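Local atomic coordinates of metallo-beta-lactamase (Pseudomonas stutzeri, PDB entry 4ZEJ), a protein that probably hydrolyses beta-lactam antibiotics to substituted beta-amino acids as a class B enzyme with two zinc ions. Residues His78-Ala83 with Gly155-Arg160; Val131-Gly136 with Ile140-Val145. All blocks are in the same frame, centred on the assembly; numbering follows the deposited sequence.

Both contacts are largely buried, and their centres lie about 11 Å apart. Contact 1 is the nearer to the centre of the chain. It joins the short helix 79-82 to the turn that follows strand 152-156. Little surface meets directly there, and a zinc ion makes the connection. Contact 2 is a hairpin contact between strands 129-132 and 144-147, with more surface, paired backbones and valine packing; Ile140 at its rim is exposed. Both reach one sheet, because strands 144-147 and 152-156 are neighbours in it. Phe158 of contact 1 packs on Asn142, Pro134 and Val144 of contact 2. Metal coordination and charge thus give way to backbone bonds and apolar contacts.

Contact 1 of 2, residues His78-Ala83 with Gly155-Arg160; sequences HEDRTA and GGCFVR. With ZN (zinc ion), chain C; ZN (zinc ion), chain D.
Asp80 and Cys157 meet through a shared zinc ion. Asp80 OD2 binds the zinc ion at 2.0 Å and Cys157 SG binds it at 2.2 Å. His199 is the third protein ligand of this ion. Asp80 CG stands between the backbone N and the carbonyl carbon (chi1 64°), which turns the carboxylate toward the metal and Cys157.

Arg81 follows Asp80 and reaches past it. CB and CG lead out from the helix, and the chain then bends at chi2 and chi3. Arg81 CD comes within 4.1 Å of Cys157 SG. Arg81 NE is closer to Cys157 SG, at 3.5 Å, and also makes a weak bond to Asp80 OD2. Arg81 CZ lies 3.6 Å from Cys157 SG, and the sulfur sits over one face of the guanidinium, offset toward the rim. Arg81 NH2 forms a salt bridge with Asp80 OD2 at 3.0 Å, which it meets from above the carboxylate plane. NH1 turns to Asp47 in another salt bridge and to the carbonyl of Asn33.

His78 precedes the helix as its N-cap. His78 ND1 binds the other zinc ion, that of the three-histidine site, at 2.0 Å, with His76 and His138. His76, His78 and Asp80 form the His-x-His-x-Asp motif of the metallo-beta-lactamase superfamily.

Arg81 is therefore a second-shell residue. It is placed to steady the Asp80 oxygen that binds the metal, and its positive charge may polarise both the carboxylate and the nearby sulfur.

Contact 2 of 2, residues Val131-Gly136 with Ile140-Val145; sequences VFYPGG and IDNVVV
The ring of Tyr133 turns an edge to segment 140-145. Asn142 O, Ile140 O and Val143 CG1 all lie at this edge, near the ring plane. Gly135 N covers one face, 3.7 Å above the plane of the Tyr133 ring and over its centre. The Phe132 ring is also met at its edge, where Val144 CG2 approaches Phe132 CD2 to 4.1 Å.

The contact belongs to a beta hairpin of antiparallel strands 129-132 and 144-147. Its connecting loop carries His138, a zinc ligand. Phe132 and Val144 form a hydrogen-bonded pair. Phe132 N donates to Val144 O at 3.0 Å, and Val144 N returns a bond to Phe132 O, with an N-H...O angle of 169°. Val131 and Val145 are the next pair, a non-hydrogen-bonded one. Their side chains lie on one face of the sheet, and those of Phe132 and Val144 on the other. Val131 CG1 also packs against Val143 CG2 at 3.7 Å.

Past the strands the two segments stay close, and side chains link them. Tyr133 CG is anti to the backbone N (chi1 -179°), which sends the ring along the opposing segment as far as Ile140. There Tyr133 OH donates to Ile140 O at 2.7 Å, in the carbonyl plane. Ile140 CD1 also touches this hydroxyl oxygen. Asn142 works from the other segment. Its ND2 gives a weak bond to Gly135 O, while OD1 accepts from Thr139 N. The amide thus links Gly135 and Thr139, which lie on either side of His138 in the sequence.

Asn142 O is buried without a hydrogen-bond partner; Tyr133 CD1 lies 3.2 Å from it and Pro134 CD 3.5 Å.

Contact 1 of 2, residues His78-Ala83 with Gly155-Arg160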
ATOM      1  N   HIS A  78       6.742  -0.559  -7.025  1.00 23.24           N
ATOM      2  CA  HIS A  78       6.541   0.583  -7.926  1.00 23.71           C
ATOM      3  C   HIS A  78       6.557   1.912  -7.187  1.00 23.54           C
ATOM      4  O   HIS A  78       6.316   1.968  -5.976  1.00 22.15           O
ATOM      5  CB  HIS A  78       5.256   0.443  -8.744  1.00 23.52           C
ATOM      6  CG  HIS A  78       5.306  -0.663  -9.752  1.00 24.63           C
ATOM      7  ND1 HIS A  78       4.183  -1.312 -10.214  1.00 24.71           N
ATOM      8  CD2 HIS A  78       6.355  -1.246 -10.376  1.00 25.96           C
ATOM      9  CE1 HIS A  78       4.535  -2.221 -11.106  1.00 25.97           C
ATOM     10  NE2 HIS A  78       5.849  -2.209 -11.211  1.00 26.66           N
ATOM     11  N   GLU A  79       6.813   2.977  -7.940  1.00 25.08           N
ATOM     12  CA  GLU A  79       7.048   4.311  -7.373  1.00 26.00           C
ATOM     13  C   GLU A  79       5.893   4.897  -6.566  1.00 24.87           C
ATOM     14  O   GLU A  79       6.131   5.650  -5.605  1.00 24.54           O
ATOM     15  CB  GLU A  79       7.447   5.301  -8.474  1.00 29.06           C
ATOM     16  CG  GLU A  79       8.839   5.043  -9.026  1.00 32.05           C
ATOM     17  CD  GLU A  79       9.253   6.016 -10.122  1.00 35.49           C
ATOM     18  OE1 GLU A  79       8.736   7.164 -10.164  1.00 37.23           O
ATOM     19  OE2 GLU A  79      10.122   5.640 -10.942  1.00 39.32           O
ATOM     20  N   ASP A  80       4.653   4.552  -6.919  1.00 24.31           N
ATOM     21  CA  ASP A  80       3.505   5.018  -6.128  1.00 24.23           C
ATOM     22  C   ASP A  80       3.473   4.438  -4.703  1.00 23.54           C
ATOM     23  O   ASP A  80       2.759   4.957  -3.862  1.00 23.65           O
ATOM     24  CB  ASP A  80       2.156   4.810  -6.844  1.00 24.47           C
ATOM     25  CG  ASP A  80       1.818   3.358  -7.092  1.00 24.55           C
ATOM     26  OD1 ASP A  80       2.695   2.609  -7.523  1.00 25.64           O
ATOM     27  OD2 ASP A  80       0.664   2.962  -6.896  1.00 24.13           O
ATOM     28  N   ARG A  81       4.248   3.382  -4.434  1.00 19.53           N
ATOM     29  CA  ARG A  81       4.379   2.800  -3.088  1.00 19.36           C
ATOM     30  C   ARG A  81       5.686   3.151  -2.349  1.00 20.21           C
ATOM     31  O   ARG A  81       5.750   3.049  -1.119  1.00 20.75           O
ATOM     32  CB  ARG A  81       4.350   1.272  -3.195  1.00 19.70           C
ATOM     33  CG  ARG A  81       3.250   0.626  -4.015  1.00 19.61           C
ATOM     34  CD  ARG A  81       1.885   0.773  -3.372  1.00 20.09           C
ATOM     35  NE  ARG A  81       1.106   1.815  -4.001  1.00 20.63           N
ATOM     36  CZ  ARG A  81       0.029   2.405  -3.486  1.00 21.67           C
ATOM     37  NH1 ARG A  81      -0.444   2.110  -2.267  1.00 21.72           N
ATOM     38  NH2 ARG A  81      -0.580   3.325  -4.212  1.00 22.76           N
ATOM     39  N   THR A  82       6.730   3.463  -3.108  1.00 20.42           N
ATOM     40  CA  THR A  82       8.111   3.528  -2.633  1.00 21.26           C
ATOM     41  C   THR A  82       8.834   4.854  -2.911  1.00 21.66           C
ATOM     42  O   THR A  82       9.971   5.006  -2.481  1.00 22.23           O
ATOM     43  CB  THR A  82       8.960   2.418  -3.296  1.00 21.83           C
ATOM     44  OG1 THR A  82       8.932   2.586  -4.720  1.00 22.67           O
ATOM     45  CG2 THR A  82       8.471   1.045  -2.900  1.00 21.96           C
ATOM     46  N   ALA A  83       8.195   5.813  -3.584  1.00 21.86           N
ATOM     47  CA  ALA A  83       8.863   7.078  -3.970  1.00 23.10           C
ATOM     48  C   ALA A  83       9.592   7.768  -2.809  1.00 23.41           C
ATOM     49  O   ALA A  83      10.665   8.340  -3.000  1.00 24.41           O
ATOM     50  CB  ALA A  83       7.868   8.056  -4.601  1.00 23.49           C
ATOM     51  N   GLY A 155      -5.329  -3.275   0.801  1.00 20.39           N
ATOM     52  CA  GLY A 155      -5.037  -4.149  -0.336  1.00 20.35           C
ATOM     53  C   GLY A 155      -3.900  -3.678  -1.218  1.00 20.34           C
ATOM     54  O   GLY A 155      -3.317  -4.480  -1.947  1.00 21.07           O
ATOM     55  N   GLY A 156      -3.597  -2.381  -1.197  1.00 20.34           N
ATOM     56  CA  GLY A 156      -2.680  -1.801  -2.154  1.00 19.98           C
ATOM     57  C   GLY A 156      -3.179  -2.041  -3.568  1.00 19.55           C
ATOM     58  O   GLY A 156      -4.386  -2.207  -3.802  1.00 19.15           O
ATOM     59  N   CYS A 157      -2.256  -2.093  -4.519  1.00 19.58           N
ATOM     60  CA  CYS A 157      -2.630  -2.155  -5.922  1.00 19.48           C
ATOM     61  C   CYS A 157      -3.043  -3.574  -6.353  1.00 19.50           C
ATOM     62  O   CYS A 157      -3.529  -3.784  -7.465  1.00 19.32           O
ATOM     63  CB  CYS A 157      -1.508  -1.553  -6.754  1.00 20.68           C
ATOM     64  SG  CYS A 157      -1.089   0.074  -6.058  1.00 21.16           S
ATOM     65  N   PHE A 158      -2.876  -4.537  -5.447  1.00 19.39           N
ATOM     66  CA  PHE A 158      -3.487  -5.869  -5.571  1.00 19.67           C
ATOM     67  C   PHE A 158      -5.030  -5.839  -5.599  1.00 19.50           C
ATOM     68  O   PHE A 158      -5.661  -6.764  -6.124  1.00 19.70           O
ATOM     69  CB  PHE A 158      -2.977  -6.744  -4.409  1.00 20.30           C
ATOM     70  CG  PHE A 158      -3.541  -8.133  -4.379  1.00 20.66           C
ATOM     71  CD1 PHE A 158      -4.558  -8.469  -3.489  1.00 20.89           C
ATOM     72  CD2 PHE A 158      -3.048  -9.114  -5.219  1.00 21.45           C
ATOM     73  CE1 PHE A 158      -5.062  -9.751  -3.450  1.00 21.35           C
ATOM     74  CE2 PHE A 158      -3.561 -10.409  -5.191  1.00 21.96           C
ATOM     75  CZ  PHE A 158      -4.563 -10.722  -4.304  1.00 22.09           C
ATOM     76  N   VAL A 159      -5.626  -4.804  -5.001  1.00 18.97           N
ATOM     77  CA  VAL A 159      -7.065  -4.623  -4.954  1.00 19.12           C
ATOM     78  C   VAL A 159      -7.490  -3.399  -5.747  1.00 19.00           C
ATOM     79  O   VAL A 159      -6.958  -2.300  -5.533  1.00 19.39           O
ATOM     80  CB  VAL A 159      -7.547  -4.501  -3.485  1.00 19.26           C
ATOM     81  CG1 VAL A 159      -9.053  -4.274  -3.417  1.00 19.85           C
ATOM     82  CG2 VAL A 159      -7.172  -5.760  -2.713  1.00 19.86           C
ATOM     83  N   ARG A 160      -8.467  -3.590  -6.634  1.00 19.11           N
ATOM     84  CA  ARG A 160      -9.039  -2.524  -7.444  1.00 19.89           C
ATOM     85  C   ARG A 160     -10.305  -1.958  -6.805  1.00 19.62           C
ATOM     86  O   ARG A 160     -11.044  -2.672  -6.101  1.00 19.91           O
ATOM     87  CB  ARG A 160      -9.365  -3.038  -8.854  1.00 20.89           C
ATOM     88  CG  ARG A 160      -8.190  -3.694  -9.560  1.00 21.58           C
ATOM     89  CD  ARG A 160      -7.123  -2.696  -9.947  1.00 23.25           C
ATOM     90  NE  ARG A 160      -7.645  -1.791 -10.979  1.00 24.54           N
ATOM     91  CZ  ARG A 160      -7.067  -0.667 -11.374  1.00 26.57           C
ATOM     92  NH1 ARG A 160      -5.903  -0.241 -10.835  1.00 26.68           N
ATOM     93  NH2 ARG A 160      -7.657   0.033 -12.322  1.00 28.06           N
TER
HETATM   94 ZN    ZN C 301      -0.499   1.469  -7.640  1.00 26.41          ZN
HETATM   95 ZN    ZN D 302       2.331  -1.150  -9.354  1.00 23.06          ZN
HETATM   96  O   HOH W   1       1.842  -0.077 -11.582  1.00 40.78           O

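Contact 2 of 2, residues Val131-Gly136 with Ile140-Val145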
ATOM      1  N   VAL A 131       1.563  -8.331   7.703  1.00 32.23           N
ATOM      2  CA  VAL A 131       1.882  -8.306   6.264  1.00 30.78           C
ATOM      3  C   VAL A 131       1.728  -9.733   5.735  1.00 31.13           C
ATOM      4  O   VAL A 131       2.273 -10.671   6.317  1.00 32.55           O
ATOM      5  CB  VAL A 131       3.310  -7.785   6.024  1.00 30.67           C
ATOM      6  CG1 VAL A 131       3.640  -7.724   4.534  1.00 29.85           C
ATOM      7  CG2 VAL A 131       3.477  -6.411   6.660  1.00 30.49           C
ATOM      8  N   PHE A 132       0.973  -9.889   4.649  1.00 29.53           N
ATOM      9  CA  PHE A 132       0.657 -11.200   4.091  1.00 29.85           C
ATOM     10  C   PHE A 132       0.819 -11.187   2.584  1.00 28.46           C
ATOM     11  O   PHE A 132       0.376 -10.252   1.920  1.00 27.22           O
ATOM     12  CB  PHE A 132      -0.778 -11.578   4.456  1.00 30.21           C
ATOM     13  CG  PHE A 132      -1.255 -12.859   3.835  1.00 30.92           C
ATOM     14  CD1 PHE A 132      -0.795 -14.088   4.302  1.00 33.17           C
ATOM     15  CD2 PHE A 132      -2.184 -12.841   2.803  1.00 30.16           C
ATOM     16  CE1 PHE A 132      -1.242 -15.271   3.743  1.00 33.95           C
ATOM     17  CE2 PHE A 132      -2.633 -14.021   2.235  1.00 31.06           C
ATOM     18  CZ  PHE A 132      -2.168 -15.240   2.711  1.00 32.67           C
ATOM     19  N   TYR A 133       1.452 -12.234   2.062  1.00 29.03           N
ATOM     20  CA  TYR A 133       1.598 -12.433   0.628  1.00 28.25           C
ATOM     21  C   TYR A 133       0.487 -13.375   0.155  1.00 28.05           C
ATOM     22  O   TYR A 133       0.502 -14.549   0.508  1.00 28.91           O
ATOM     23  CB  TYR A 133       2.969 -13.042   0.323  1.00 29.63           C
ATOM     24  CG  TYR A 133       3.212 -13.269  -1.141  1.00 29.41           C
ATOM     25  CD1 TYR A 133       3.236 -12.195  -2.023  1.00 28.13           C
ATOM     26  CD2 TYR A 133       3.408 -14.546  -1.653  1.00 30.85           C
ATOM     27  CE1 TYR A 133       3.449 -12.379  -3.372  1.00 28.19           C
ATOM     28  CE2 TYR A 133       3.632 -14.742  -3.008  1.00 30.92           C
ATOM     29  CZ  TYR A 133       3.663 -13.660  -3.864  1.00 29.46           C
ATOM     30  OH  TYR A 133       3.884 -13.852  -5.215  1.00 29.37           O
ATOM     31  N   PRO A 134      -0.472 -12.871  -0.654  1.00 26.58           N
ATOM     32  CA  PRO A 134      -1.584 -13.686  -1.148  1.00 26.62           C
ATOM     33  C   PRO A 134      -1.256 -14.494  -2.393  1.00 27.28           C
ATOM     34  O   PRO A 134      -2.029 -15.386  -2.763  1.00 27.81           O
ATOM     35  CB  PRO A 134      -2.637 -12.627  -1.484  1.00 25.24           C
ATOM     36  CG  PRO A 134      -1.827 -11.488  -1.994  1.00 24.37           C
ATOM     37  CD  PRO A 134      -0.581 -11.483  -1.141  1.00 25.23           C
ATOM     38  N   GLY A 135      -0.127 -14.192  -3.032  1.00 27.40           N
ATOM     39  CA  GLY A 135       0.232 -14.755  -4.327  1.00 28.19           C
ATOM     40  C   GLY A 135       0.380 -13.637  -5.341  1.00 26.85           C
ATOM     41  O   GLY A 135       0.059 -12.479  -5.049  1.00 26.00           O
ATOM     42  N   GLY A 136       0.859 -13.981  -6.534  1.00 27.27           N
ATOM     43  CA  GLY A 136       1.009 -13.019  -7.612  1.00 26.58           C
ATOM     44  C   GLY A 136      -0.317 -12.384  -8.027  1.00 25.09           C
ATOM     45  O   GLY A 136      -1.382 -13.007  -7.944  1.00 25.14           O
ATOM     46  N   ILE A 140       4.479  -9.665  -8.964  1.00 26.42           N
ATOM     47  CA  ILE A 140       4.900 -10.852  -8.239  1.00 27.62           C
ATOM     48  C   ILE A 140       5.119 -10.585  -6.747  1.00 27.15           C
ATOM     49  O   ILE A 140       4.952 -11.504  -5.937  1.00 28.18           O
ATOM     50  CB  ILE A 140       6.167 -11.505  -8.877  1.00 29.55           C
ATOM     51  CG1 ILE A 140       6.380 -12.946  -8.375  1.00 31.28           C
ATOM     52  CG2 ILE A 140       7.413 -10.680  -8.612  1.00 29.85           C
ATOM     53  CD1 ILE A 140       5.198 -13.878  -8.548  1.00 31.71           C
ATOM     54  N   ASP A 141       5.492  -9.354  -6.382  1.00 25.89           N
ATOM     55  CA  ASP A 141       5.851  -9.039  -4.983  1.00 25.78           C
ATOM     56  C   ASP A 141       4.706  -8.484  -4.125  1.00 24.37           C
ATOM     57  O   ASP A 141       4.886  -8.299  -2.925  1.00 24.59           O
ATOM     58  CB  ASP A 141       7.059  -8.096  -4.923  1.00 26.04           C
ATOM     59  CG  ASP A 141       6.775  -6.727  -5.503  1.00 25.22           C
ATOM     60  OD1 ASP A 141       7.263  -5.715  -4.939  1.00 25.23           O
ATOM     61  OD2 ASP A 141       6.068  -6.659  -6.531  1.00 24.86           O
ATOM     62  N   ASN A 142       3.541  -8.224  -4.710  1.00 23.17           N
ATOM     63  CA  ASN A 142       2.483  -7.529  -3.966  1.00 22.43           C
ATOM     64  C   ASN A 142       2.061  -8.200  -2.648  1.00 22.74           C
ATOM     65  O   ASN A 142       1.867  -9.407  -2.600  1.00 23.38           O
ATOM     66  CB  ASN A 142       1.268  -7.134  -4.845  1.00 21.42           C
ATOM     67  CG  ASN A 142       0.576  -8.295  -5.573  1.00 21.81           C
ATOM     68  OD1 ASN A 142      -0.088  -8.039  -6.576  1.00 21.72           O
ATOM     69  ND2 ASN A 142       0.669  -9.525  -5.088  1.00 22.85           N
ATOM     70  N   VAL A 143       1.947  -7.407  -1.588  1.00 22.51           N
ATOM     71  CA  VAL A 143       1.483  -7.889  -0.294  1.00 22.96           C
ATOM     72  C   VAL A 143       0.338  -7.015   0.173  1.00 22.36           C
ATOM     73  O   VAL A 143       0.187  -5.855  -0.267  1.00 21.51           O
ATOM     74  CB  VAL A 143       2.600  -7.909   0.779  1.00 24.11           C
ATOM     75  CG1 VAL A 143       3.688  -8.895   0.381  1.00 25.14           C
ATOM     76  CG2 VAL A 143       3.209  -6.526   1.010  1.00 23.82           C
ATOM     77  N   VAL A 144      -0.456  -7.575   1.078  1.00 22.84           N
ATOM     78  CA  VAL A 144      -1.556  -6.857   1.711  1.00 22.68           C
ATOM     79  C   VAL A 144      -1.208  -6.667   3.192  1.00 23.73           C
ATOM     80  O   VAL A 144      -0.348  -7.378   3.737  1.00 24.74           O
ATOM     81  CB  VAL A 144      -2.926  -7.562   1.493  1.00 22.64           C
ATOM     82  CG1 VAL A 144      -3.209  -7.717   0.005  1.00 22.06           C
ATOM     83  CG2 VAL A 144      -2.998  -8.903   2.207  1.00 23.69           C
ATOM     84  N   VAL A 145      -1.847  -5.675   3.805  1.00 23.72           N
ATOM     85  CA  VAL A 145      -1.600  -5.284   5.194  1.00 24.55           C
ATOM     86  C   VAL A 145      -2.929  -5.353   5.928  1.00 25.02           C
ATOM     87  O   VAL A 145      -3.897  -4.685   5.546  1.00 24.29           O
ATOM     88  CB  VAL A 145      -0.956  -3.873   5.300  1.00 24.56           C
ATOM     89  CG1 VAL A 145      -0.849  -3.395   6.751  1.00 25.84           C
ATOM     90  CG2 VAL A 145       0.406  -3.882   4.655  1.00 24.43           C
TER